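Local structure of hypothetical methylmalonyl-CoA decarboxylase alpha subunit (Sulfolobus tokodaii, 1X0U) at residues 86-90 and 91-95; 348-351 and 352-355; 478-482 and 483-487. The protein is of unknown function but belongs to the carboxyl transferase family, within the ClpP/crotonase clan, and assembles as six copies of its chain. One frame throughout, in Å; residues are numbered along the deposited sequence.

Contact 1 of 3, residues 86-90 and 91-95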
ATOM      1  N   GLY A  86     -10.393  26.014  18.369  1.00 14.03           N
ATOM      2  CA  GLY A  86     -11.768  26.452  18.474  1.00 13.68           C
ATOM      3  C   GLY A  86     -12.459  26.262  17.126  1.00 15.89           C
ATOM      4  O   GLY A  86     -11.993  25.517  16.263  1.00 13.95           O
ATOM      5  N   LYS A  87     -13.580  26.944  16.946  1.00 16.85           N
ATOM      6  CA  LYS A  87     -14.333  26.862  15.708  1.00 18.76           C
ATOM      7  C   LYS A  87     -14.250  28.210  15.005  1.00 19.59           C
ATOM      8  O   LYS A  87     -14.338  29.258  15.648  1.00 19.78           O
ATOM      9  CB  LYS A  87     -15.807  26.544  16.001  1.00 22.19           C
ATOM     10  CG  LYS A  87     -16.299  25.158  15.581  1.00 23.85           C
ATOM     11  CD  LYS A  87     -15.625  24.051  16.353  1.00 27.44           C
ATOM     12  CE  LYS A  87     -16.248  22.689  16.050  1.00 30.53           C
ATOM     13  NZ  LYS A  87     -17.589  22.499  16.679  1.00 31.84           N
ATOM     14  N   VAL A  88     -14.035  28.177  13.693  1.00 18.04           N
ATOM     15  CA  VAL A  88     -14.009  29.385  12.881  1.00 17.56           C
ATOM     16  C   VAL A  88     -15.066  29.041  11.835  1.00 17.85           C
ATOM     17  O   VAL A  88     -14.833  28.205  10.977  1.00 19.14           O
ATOM     18  CB  VAL A  88     -12.650  29.624  12.170  1.00 16.49           C
ATOM     19  CG1 VAL A  88     -12.720  30.912  11.370  1.00 16.89           C
ATOM     20  CG2 VAL A  88     -11.521  29.711  13.178  1.00 14.97           C
ATOM     21  N   ASP A  89     -16.233  29.665  11.935  1.00 17.87           N
ATOM     22  CA  ASP A  89     -17.342  29.389  11.027  1.00 18.93           C
ATOM     23  C   ASP A  89     -17.794  27.935  11.140  1.00 18.44           C
ATOM     24  O   ASP A  89     -18.120  27.294  10.147  1.00 18.31           O
ATOM     25  CB  ASP A  89     -16.952  29.720   9.581  1.00 20.07           C
ATOM     26  CG  ASP A  89     -16.841  31.218   9.344  1.00 20.91           C
ATOM     27  OD1 ASP A  89     -17.821  31.930   9.634  1.00 24.09           O
ATOM     28  OD2 ASP A  89     -15.781  31.684   8.880  1.00 22.63           O
ATOM     29  N   GLY A  90     -17.813  27.424  12.368  1.00 19.63           N
ATOM     30  CA  GLY A  90     -18.239  26.053  12.606  1.00 17.90           C
ATOM     31  C   GLY A  90     -17.226  24.982  12.249  1.00 18.38           C
ATOM     32  O   GLY A  90     -17.498  23.794  12.394  1.00 16.70           O
ATOM     33  N   ARG A  91     -16.054  25.394  11.780  1.00 19.45           N
ATOM     34  CA  ARG A  91     -15.011  24.448  11.402  1.00 19.08           C
ATOM     35  C   ARG A  91     -13.867  24.513  12.403  1.00 18.88           C
ATOM     36  O   ARG A  91     -13.504  25.588  12.872  1.00 18.74           O
ATOM     37  CB  ARG A  91     -14.497  24.774   9.997  1.00 19.49           C
ATOM     38  CG  ARG A  91     -15.591  24.784   8.933  1.00 18.60           C
ATOM     39  CD  ARG A  91     -15.058  25.265   7.591  1.00 16.20           C
ATOM     40  NE  ARG A  91     -14.073  24.354   7.019  1.00 11.92           N
ATOM     41  CZ  ARG A  91     -13.251  24.688   6.029  1.00 13.54           C
ATOM     42  NH1 ARG A  91     -13.298  25.917   5.515  1.00 11.63           N
ATOM     43  NH2 ARG A  91     -12.407  23.792   5.529  1.00 10.64           N
ATOM     44  N   THR A  92     -13.292  23.362  12.716  1.00 17.83           N
ATOM     45  CA  THR A  92     -12.203  23.305  13.680  1.00 18.20           C
ATOM     46  C   THR A  92     -10.842  23.759  13.153  1.00 18.15           C
ATOM     47  O   THR A  92     -10.345  23.248  12.148  1.00 16.88           O
ATOM     48  CB  THR A  92     -12.034  21.883  14.241  1.00 18.39           C
ATOM     49  OG1 THR A  92     -13.273  21.442  14.811  1.00 21.34           O
ATOM     50  CG2 THR A  92     -10.957  21.865  15.313  1.00 20.08           C
ATOM     51  N   VAL A  93     -10.247  24.735  13.828  1.00 16.19           N
ATOM     52  CA  VAL A  93      -8.922  25.188  13.443  1.00 17.09           C
ATOM     53  C   VAL A  93      -8.113  25.436  14.710  1.00 15.10           C
ATOM     54  O   VAL A  93      -8.658  25.744  15.764  1.00 13.43           O
ATOM     55  CB  VAL A  93      -8.943  26.478  12.541  1.00 17.10           C
ATOM     56  CG1 VAL A  93     -10.363  26.798  12.092  1.00 15.78           C
ATOM     57  CG2 VAL A  93      -8.285  27.642  13.247  1.00 13.53           C
ATOM     58  N   PHE A  94      -6.808  25.261  14.596  1.00 14.87           N
ATOM     59  CA  PHE A  94      -5.904  25.480  15.705  1.00 12.42           C
ATOM     60  C   PHE A  94      -5.234  26.830  15.531  1.00 12.36           C
ATOM     61  O   PHE A  94      -5.166  27.373  14.428  1.00  8.76           O
ATOM     62  CB  PHE A  94      -4.840  24.378  15.763  1.00 14.19           C
ATOM     63  CG  PHE A  94      -5.249  23.179  16.576  1.00 15.77           C
ATOM     64  CD1 PHE A  94      -6.083  22.205  16.040  1.00 16.65           C
ATOM     65  CD2 PHE A  94      -4.810  23.038  17.891  1.00 14.17           C
ATOM     66  CE1 PHE A  94      -6.470  21.107  16.804  1.00 17.54           C
ATOM     67  CE2 PHE A  94      -5.188  21.952  18.660  1.00 15.58           C
ATOM     68  CZ  PHE A  94      -6.015  20.985  18.123  1.00 16.42           C
ATOM     69  N   ALA A  95      -4.744  27.380  16.630  1.00 13.32           N
ATOM     70  CA  ALA A  95      -4.067  28.662  16.570  1.00 14.21           C
ATOM     71  C   ALA A  95      -3.235  28.910  17.808  1.00 12.94           C
ATOM     72  O   ALA A  95      -3.430  28.281  18.847  1.00 11.35           O
ATOM     73  CB  ALA A  95      -5.096  29.790  16.421  1.00 14.26           C
TER

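Contact 2 of 3, residues 348-351 and 352-355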
ATOM      1  N   LYS A 348       5.685  34.069  -7.638  1.00 12.62           N
ATOM      2  CA  LYS A 348       4.331  34.250  -7.152  1.00 12.37           C
ATOM      3  C   LYS A 348       3.412  33.160  -7.722  1.00 11.73           C
ATOM      4  O   LYS A 348       2.748  32.436  -6.985  1.00 12.94           O
ATOM      5  CB  LYS A 348       3.872  35.648  -7.564  1.00  9.22           C
ATOM      6  CG  LYS A 348       2.385  35.937  -7.486  1.00  8.05           C
ATOM      7  CD  LYS A 348       2.187  37.422  -7.788  1.00  6.04           C
ATOM      8  CE  LYS A 348       0.743  37.811  -8.013  1.00  8.22           C
ATOM      9  NZ  LYS A 348       0.667  39.307  -8.159  1.00  7.40           N
ATOM     10  N   ALA A 349       3.389  33.036  -9.042  1.00 10.14           N
ATOM     11  CA  ALA A 349       2.541  32.039  -9.696  1.00 10.82           C
ATOM     12  C   ALA A 349       2.883  30.600  -9.304  1.00 10.50           C
ATOM     13  O   ALA A 349       2.009  29.840  -8.888  1.00  9.58           O
ATOM     14  CB  ALA A 349       2.630  32.196 -11.226  1.00  8.37           C
ATOM     15  N   ALA A 350       4.156  30.237  -9.429  1.00 11.80           N
ATOM     16  CA  ALA A 350       4.596  28.881  -9.121  1.00 11.80           C
ATOM     17  C   ALA A 350       4.204  28.410  -7.721  1.00 13.09           C
ATOM     18  O   ALA A 350       3.658  27.318  -7.565  1.00 12.36           O
ATOM     19  CB  ALA A 350       6.094  28.768  -9.318  1.00 11.36           C
ATOM     20  N   ARG A 351       4.460  29.236  -6.712  1.00 14.87           N
ATOM     21  CA  ARG A 351       4.136  28.886  -5.326  1.00 15.31           C
ATOM     22  C   ARG A 351       2.626  28.754  -5.172  1.00 14.26           C
ATOM     23  O   ARG A 351       2.133  27.883  -4.456  1.00 13.38           O
ATOM     24  CB  ARG A 351       4.672  29.965  -4.377  1.00 16.63           C
ATOM     25  CG  ARG A 351       5.355  29.443  -3.104  1.00 19.39           C
ATOM     26  CD  ARG A 351       4.362  28.917  -2.115  1.00 20.79           C
ATOM     27  NE  ARG A 351       4.957  28.443  -0.857  1.00 24.90           N
ATOM     28  CZ  ARG A 351       5.224  29.202   0.211  1.00 24.23           C
ATOM     29  NH1 ARG A 351       4.981  30.512   0.211  1.00 21.00           N
ATOM     30  NH2 ARG A 351       5.670  28.627   1.321  1.00 23.51           N
ATOM     31  N   PHE A 352       1.893  29.640  -5.836  1.00 14.52           N
ATOM     32  CA  PHE A 352       0.435  29.606  -5.787  1.00 13.83           C
ATOM     33  C   PHE A 352      -0.140  28.310  -6.366  1.00 12.56           C
ATOM     34  O   PHE A 352      -0.985  27.671  -5.740  1.00 11.95           O
ATOM     35  CB  PHE A 352      -0.169  30.787  -6.558  1.00 12.75           C
ATOM     36  CG  PHE A 352      -1.683  30.789  -6.578  1.00 11.02           C
ATOM     37  CD1 PHE A 352      -2.407  31.131  -5.442  1.00 10.86           C
ATOM     38  CD2 PHE A 352      -2.383  30.470  -7.739  1.00 13.34           C
ATOM     39  CE1 PHE A 352      -3.806  31.165  -5.457  1.00  9.01           C
ATOM     40  CE2 PHE A 352      -3.789  30.502  -7.767  1.00 12.01           C
ATOM     41  CZ  PHE A 352      -4.498  30.851  -6.624  1.00 10.43           C
ATOM     42  N   ILE A 353       0.289  27.903  -7.554  1.00 13.48           N
ATOM     43  CA  ILE A 353      -0.306  26.683  -8.084  1.00 16.78           C
ATOM     44  C   ILE A 353       0.007  25.429  -7.251  1.00 14.38           C
ATOM     45  O   ILE A 353      -0.863  24.570  -7.067  1.00 13.82           O
ATOM     46  CB  ILE A 353       0.053  26.439  -9.582  1.00 20.31           C
ATOM     47  CG1 ILE A 353       1.509  26.061  -9.735  1.00 24.86           C
ATOM     48  CG2 ILE A 353      -0.231  27.721 -10.412  1.00 19.40           C
ATOM     49  CD1 ILE A 353       2.340  27.225 -10.253  1.00 29.64           C
ATOM     50  N   ARG A 354       1.230  25.334  -6.730  1.00 11.63           N
ATOM     51  CA  ARG A 354       1.600  24.184  -5.912  1.00 10.70           C
ATOM     52  C   ARG A 354       0.684  24.097  -4.697  1.00 10.04           C
ATOM     53  O   ARG A 354       0.206  23.007  -4.351  1.00  9.62           O
ATOM     54  CB  ARG A 354       3.056  24.278  -5.469  1.00 11.77           C
ATOM     55  CG  ARG A 354       4.061  24.324  -6.633  1.00 12.02           C
ATOM     56  CD  ARG A 354       5.465  24.019  -6.139  1.00 12.83           C
ATOM     57  NE  ARG A 354       5.676  22.589  -5.939  1.00 12.66           N
ATOM     58  CZ  ARG A 354       6.308  22.064  -4.897  1.00 14.83           C
ATOM     59  NH1 ARG A 354       6.778  22.854  -3.944  1.00 16.10           N
ATOM     60  NH2 ARG A 354       6.509  20.757  -4.829  1.00 12.59           N
ATOM     61  N   PHE A 355       0.424  25.243  -4.059  1.00  9.15           N
ATOM     62  CA  PHE A 355      -0.461  25.258  -2.897  1.00  9.07           C
ATOM     63  C   PHE A 355      -1.848  24.756  -3.279  1.00  9.77           C
ATOM     64  O   PHE A 355      -2.413  23.899  -2.594  1.00  9.90           O
ATOM     65  CB  PHE A 355      -0.596  26.664  -2.294  1.00  6.98           C
ATOM     66  CG  PHE A 355      -1.610  26.740  -1.183  1.00  8.39           C
ATOM     67  CD1 PHE A 355      -1.247  26.464   0.130  1.00  8.00           C
ATOM     68  CD2 PHE A 355      -2.956  26.972  -1.467  1.00  7.22           C
ATOM     69  CE1 PHE A 355      -2.208  26.408   1.134  1.00  6.97           C
ATOM     70  CE2 PHE A 355      -3.915  26.914  -0.476  1.00  7.58           C
ATOM     71  CZ  PHE A 355      -3.538  26.627   0.835  1.00  9.03           C
TER

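Contact 3 of 3, residues 478-482 and 483-487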
ATOM      1  N   TRP A 478      -5.120  27.814 -36.020  1.00 18.39           N
ATOM      2  CA  TRP A 478      -4.027  26.955 -36.463  1.00 19.28           C
ATOM      3  C   TRP A 478      -3.786  25.912 -35.375  1.00 18.68           C
ATOM      4  O   TRP A 478      -3.702  24.713 -35.652  1.00 18.94           O
ATOM      5  CB  TRP A 478      -2.752  27.765 -36.654  1.00 20.39           C
ATOM      6  CG  TRP A 478      -1.639  26.996 -37.279  1.00 22.12           C
ATOM      7  CD1 TRP A 478      -1.361  26.891 -38.613  1.00 22.77           C
ATOM      8  CD2 TRP A 478      -0.612  26.268 -36.596  1.00 22.13           C
ATOM      9  NE1 TRP A 478      -0.217  26.153 -38.803  1.00 22.70           N
ATOM     10  CE2 TRP A 478       0.262  25.757 -37.584  1.00 22.71           C
ATOM     11  CE3 TRP A 478      -0.345  25.999 -35.247  1.00 23.48           C
ATOM     12  CZ2 TRP A 478       1.394  24.995 -37.263  1.00 23.02           C
ATOM     13  CZ3 TRP A 478       0.783  25.239 -34.926  1.00 23.52           C
ATOM     14  CH2 TRP A 478       1.636  24.747 -35.934  1.00 22.65           C
ATOM     15  N   ALA A 479      -3.668  26.387 -34.138  1.00 16.99           N
ATOM     16  CA  ALA A 479      -3.449  25.503 -33.001  1.00 16.95           C
ATOM     17  C   ALA A 479      -4.631  24.556 -32.858  1.00 15.71           C
ATOM     18  O   ALA A 479      -4.451  23.371 -32.589  1.00 16.57           O
ATOM     19  CB  ALA A 479      -3.275  26.318 -31.722  1.00 15.37           C
ATOM     20  N   ALA A 480      -5.842  25.077 -33.036  1.00 13.79           N
ATOM     21  CA  ALA A 480      -7.029  24.237 -32.919  1.00 15.28           C
ATOM     22  C   ALA A 480      -7.043  23.182 -34.030  1.00 15.63           C
ATOM     23  O   ALA A 480      -7.577  22.079 -33.847  1.00 15.25           O
ATOM     24  CB  ALA A 480      -8.300  25.088 -32.982  1.00 16.73           C
ATOM     25  N   GLU A 481      -6.457  23.505 -35.180  1.00 14.53           N
ATOM     26  CA  GLU A 481      -6.419  22.528 -36.266  1.00 17.56           C
ATOM     27  C   GLU A 481      -5.395  21.442 -35.943  1.00 15.82           C
ATOM     28  O   GLU A 481      -5.487  20.331 -36.440  1.00 15.71           O
ATOM     29  CB  GLU A 481      -6.090  23.207 -37.601  1.00 19.92           C
ATOM     30  CG  GLU A 481      -7.299  23.878 -38.237  1.00 25.53           C
ATOM     31  CD  GLU A 481      -6.954  24.706 -39.460  1.00 28.15           C
ATOM     32  OE1 GLU A 481      -7.889  25.227 -40.104  1.00 30.99           O
ATOM     33  OE2 GLU A 481      -5.756  24.852 -39.773  1.00 31.47           O
ATOM     34  N   LYS A 482      -4.435  21.770 -35.086  1.00 15.21           N
ATOM     35  CA  LYS A 482      -3.414  20.806 -34.680  1.00 16.41           C
ATOM     36  C   LYS A 482      -3.833  20.103 -33.390  1.00 15.61           C
ATOM     37  O   LYS A 482      -3.045  19.385 -32.781  1.00 16.02           O
ATOM     38  CB  LYS A 482      -2.068  21.509 -34.476  1.00 15.27           C
ATOM     39  CG  LYS A 482      -1.600  22.280 -35.696  1.00 15.58           C
ATOM     40  CD  LYS A 482      -1.596  21.386 -36.938  1.00 16.43           C
ATOM     41  CE  LYS A 482      -1.155  22.157 -38.176  1.00 20.62           C
ATOM     42  NZ  LYS A 482      -1.163  21.299 -39.400  1.00 23.32           N
ATOM     43  N   GLY A 483      -5.080  20.325 -32.981  1.00 15.80           N
ATOM     44  CA  GLY A 483      -5.599  19.711 -31.770  1.00 15.14           C
ATOM     45  C   GLY A 483      -5.042  20.278 -30.474  1.00 15.21           C
ATOM     46  O   GLY A 483      -5.427  19.840 -29.396  1.00 14.58           O
ATOM     47  N   LEU A 484      -4.159  21.267 -30.569  1.00 15.95           N
ATOM     48  CA  LEU A 484      -3.557  21.852 -29.376  1.00 16.80           C
ATOM     49  C   LEU A 484      -4.550  22.539 -28.454  1.00 17.68           C
ATOM     50  O   LEU A 484      -4.320  22.625 -27.244  1.00 18.61           O
ATOM     51  CB  LEU A 484      -2.441  22.820 -29.775  1.00 17.29           C
ATOM     52  CG  LEU A 484      -1.363  22.157 -30.637  1.00 17.88           C
ATOM     53  CD1 LEU A 484      -0.159  23.079 -30.778  1.00 16.89           C
ATOM     54  CD2 LEU A 484      -0.942  20.838 -29.983  1.00 19.57           C
ATOM     55  N   VAL A 485      -5.643  23.047 -29.017  1.00 16.87           N
ATOM     56  CA  VAL A 485      -6.676  23.689 -28.216  1.00 16.14           C
ATOM     57  C   VAL A 485      -7.949  22.939 -28.557  1.00 15.92           C
ATOM     58  O   VAL A 485      -8.228  22.660 -29.718  1.00 16.52           O
ATOM     59  CB  VAL A 485      -6.842  25.227 -28.517  1.00 17.21           C
ATOM     60  CG1 VAL A 485      -5.587  25.782 -29.145  1.00 16.39           C
ATOM     61  CG2 VAL A 485      -8.061  25.488 -29.371  1.00 16.35           C
ATOM     62  N   ASP A 486      -8.715  22.602 -27.536  1.00 15.14           N
ATOM     63  CA  ASP A 486      -9.922  21.841 -27.746  1.00 15.90           C
ATOM     64  C   ASP A 486     -11.030  22.545 -28.495  1.00 16.63           C
ATOM     65  O   ASP A 486     -11.736  21.913 -29.277  1.00 14.56           O
ATOM     66  CB  ASP A 486     -10.432  21.333 -26.405  1.00 15.95           C
ATOM     67  CG  ASP A 486      -9.508  20.312 -25.813  1.00 16.97           C
ATOM     68  OD1 ASP A 486      -9.420  19.211 -26.403  1.00 18.07           O
ATOM     69  OD2 ASP A 486      -8.863  20.613 -24.785  1.00 15.26           O
ATOM     70  N   ASP A 487     -11.192  23.843 -28.267  1.00 16.61           N
ATOM     71  CA  ASP A 487     -12.246  24.557 -28.957  1.00 16.95           C
ATOM     72  C   ASP A 487     -12.067  26.057 -28.896  1.00 16.92           C
ATOM     73  O   ASP A 487     -11.377  26.581 -28.021  1.00 17.10           O
ATOM     74  CB  ASP A 487     -13.606  24.171 -28.358  1.00 17.79           C
ATOM     75  CG  ASP A 487     -14.771  24.664 -29.189  1.00 18.94           C
ATOM     76  OD1 ASP A 487     -14.623  24.738 -30.427  1.00 14.71           O
ATOM     77  OD2 ASP A 487     -15.836  24.968 -28.611  1.00 20.46           O
TER
HETATM   78  O   HOH W   1      -9.447  21.524 -31.966  1.00 23.30           O

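Contact 1 of 3, residues 86-90 and 91-95
Arg91 meets Val88 through the backbone in both directions. Arg91 N donates to Val88 O at 3.2 Å, with the donor standing 68° out of the carbonyl plane. The return bond, Val88 N to Arg91 O, is shorter at 2.8 Å and lies in the carbonyl plane. Lys87 CA, 3.2 Å from Arg91 O, adds a CA-H...O contact to the same oxygen. The guanidinium group of Arg91 points out of the contact and binds Leu253 O and Ser255 OG.

Thr92 pairs with Lys87 without backbone hydrogen bonds, and on the face they share its OG1 lies 3.5 Å from Lys87 CE. The lysine chain bends at chi2 and chi4 as it passes obliquely over the threonine, and NZ ends in a salt bridge with Glu503 of the second subunit.

Val93 restores the double bonding: Val93 N to Gly86 O and Gly86 N to Val93 O are both 3.1 Å. On the same face Val93 meets Val88 diagonally; Gly86, its paired residue, has no side chain. Val93 CG1 almost eclipses the backbone N (chi1 -10°) and is modelled 3.3 Å from Val88 CG2, a closeness that is doubtful because it depends on this strained torsion. The two valines cross at about a right angle, and Phe50 touches both.

Asp89 and Gly90, both at positive phi, form the corner, where their backbone N atoms bind the carboxylate of Asp51. The short strand axes make an angle of 117°, so the pair is strongly twisted. A type I' turn from Val88 to Arg91 with antiparallel pairing on both arms defines a two-residue beta hairpin.

Contact 2 of 3, residues 348-351 and 352-355
Two turns in the middle of helix 343-358 hold this contact, where Ile353 packs back against Ala349 and Ala350. Four consecutive i+4 to i hydrogen bonds define the helix here. The bond from Ile353 N to Ala349 O is the shortest of them at 2.9 Å, with an angle of 163° at the hydrogen.

Ile353 carries the side-chain part. A chi1 of 71° wedges CG1 between its own N and C, and an unstaggered chi2 of -103° then swings CD1 back over the preceding turn. There CD1 lies 3.0 Å from both Ala349 O and Ala350 O, unusually close, so the modelled rotamer is doubtful. Arg354 CG rests 3.2 Å from Ala350 O, the oxygen that accepts from Arg354 N.

The helix is the crossover of a beta-alpha-beta unit between strands 325-332 and 363-369. Phe352 sends its ring to Phe319 and Leu363, with CG anti to its backbone N (chi1 178°), while its CB touches Ala349 O at 3.3 Å. Ile353 touches both Leu363 and Ala393 of helix 383-396. Arg354 also packs on Ala393, and its NE forms a salt bridge with Glu396. Arg351 NH2 bonds to Asn519 O of the third subunit.

Contact 3 of 3, residues 478-482 and 483-487
Ala479 and Ala480, near the end of helix 477-481, receive the returning chain in a Schellman motif. Gly483 is the C-prime residue, and its phi of 72° favours glycine. Leu484 N donates to Ala479 O at 2.9 Å, though bent to 133° at the hydrogen. Gly483 N reaches Ala480 O at 3.2 Å from well above the carbonyl plane.

The tight side is apolar. Val485 straddles the two alanines: its CG1 lies 3.5 Å from Ala479 CB and its CG2 3.6 Å from Ala480 CB. Leu484 CB adds a lighter touch on Ala479 CB at 4.1 Å, the hydrophobic pairing usual around a Schellman turn. Ile435 of strand 434-436 lies against both Ala479 and Val485.

The looser contact, between Lys482 and Trp478, is partly exposed and bordered by Leu145 of the third subunit. Lys482 bends at chi2 (-53°) and runs out across the helix end, which brings CE over one face of the Trp478 ring, 3.8 Å above the plane and offset toward the rim. Trp478 NE1 bonds to Glu68 of the third subunit.

Separately, one water bridges the helix end and the departing chain, donating to Ala480 O at 2.7 Å and to Val485 O at 2.8 Å.

The three contacts follow one another along the chain, neither nesting nor crossing. Contact 1 closes a hairpin between strands 81-88 and 91-98 of the first mixed sheet. Contact 2 closes no loop; it lies within the helix between strands 325-332 and 363-369 of the second sheet. Its centre is 25 Å from that of contact 1, yet Leu253 links the two, bonding to Arg91 and touching Phe355. Contact 3 ends helix 477-481 and turns the chain toward strand 487-488, outermost in the second sheet within this chain, 27 Å between centres from contact 2. Contacts 2 and 3 both touch the third subunit; contact 3 also meets the fourth, and contact 1 the second.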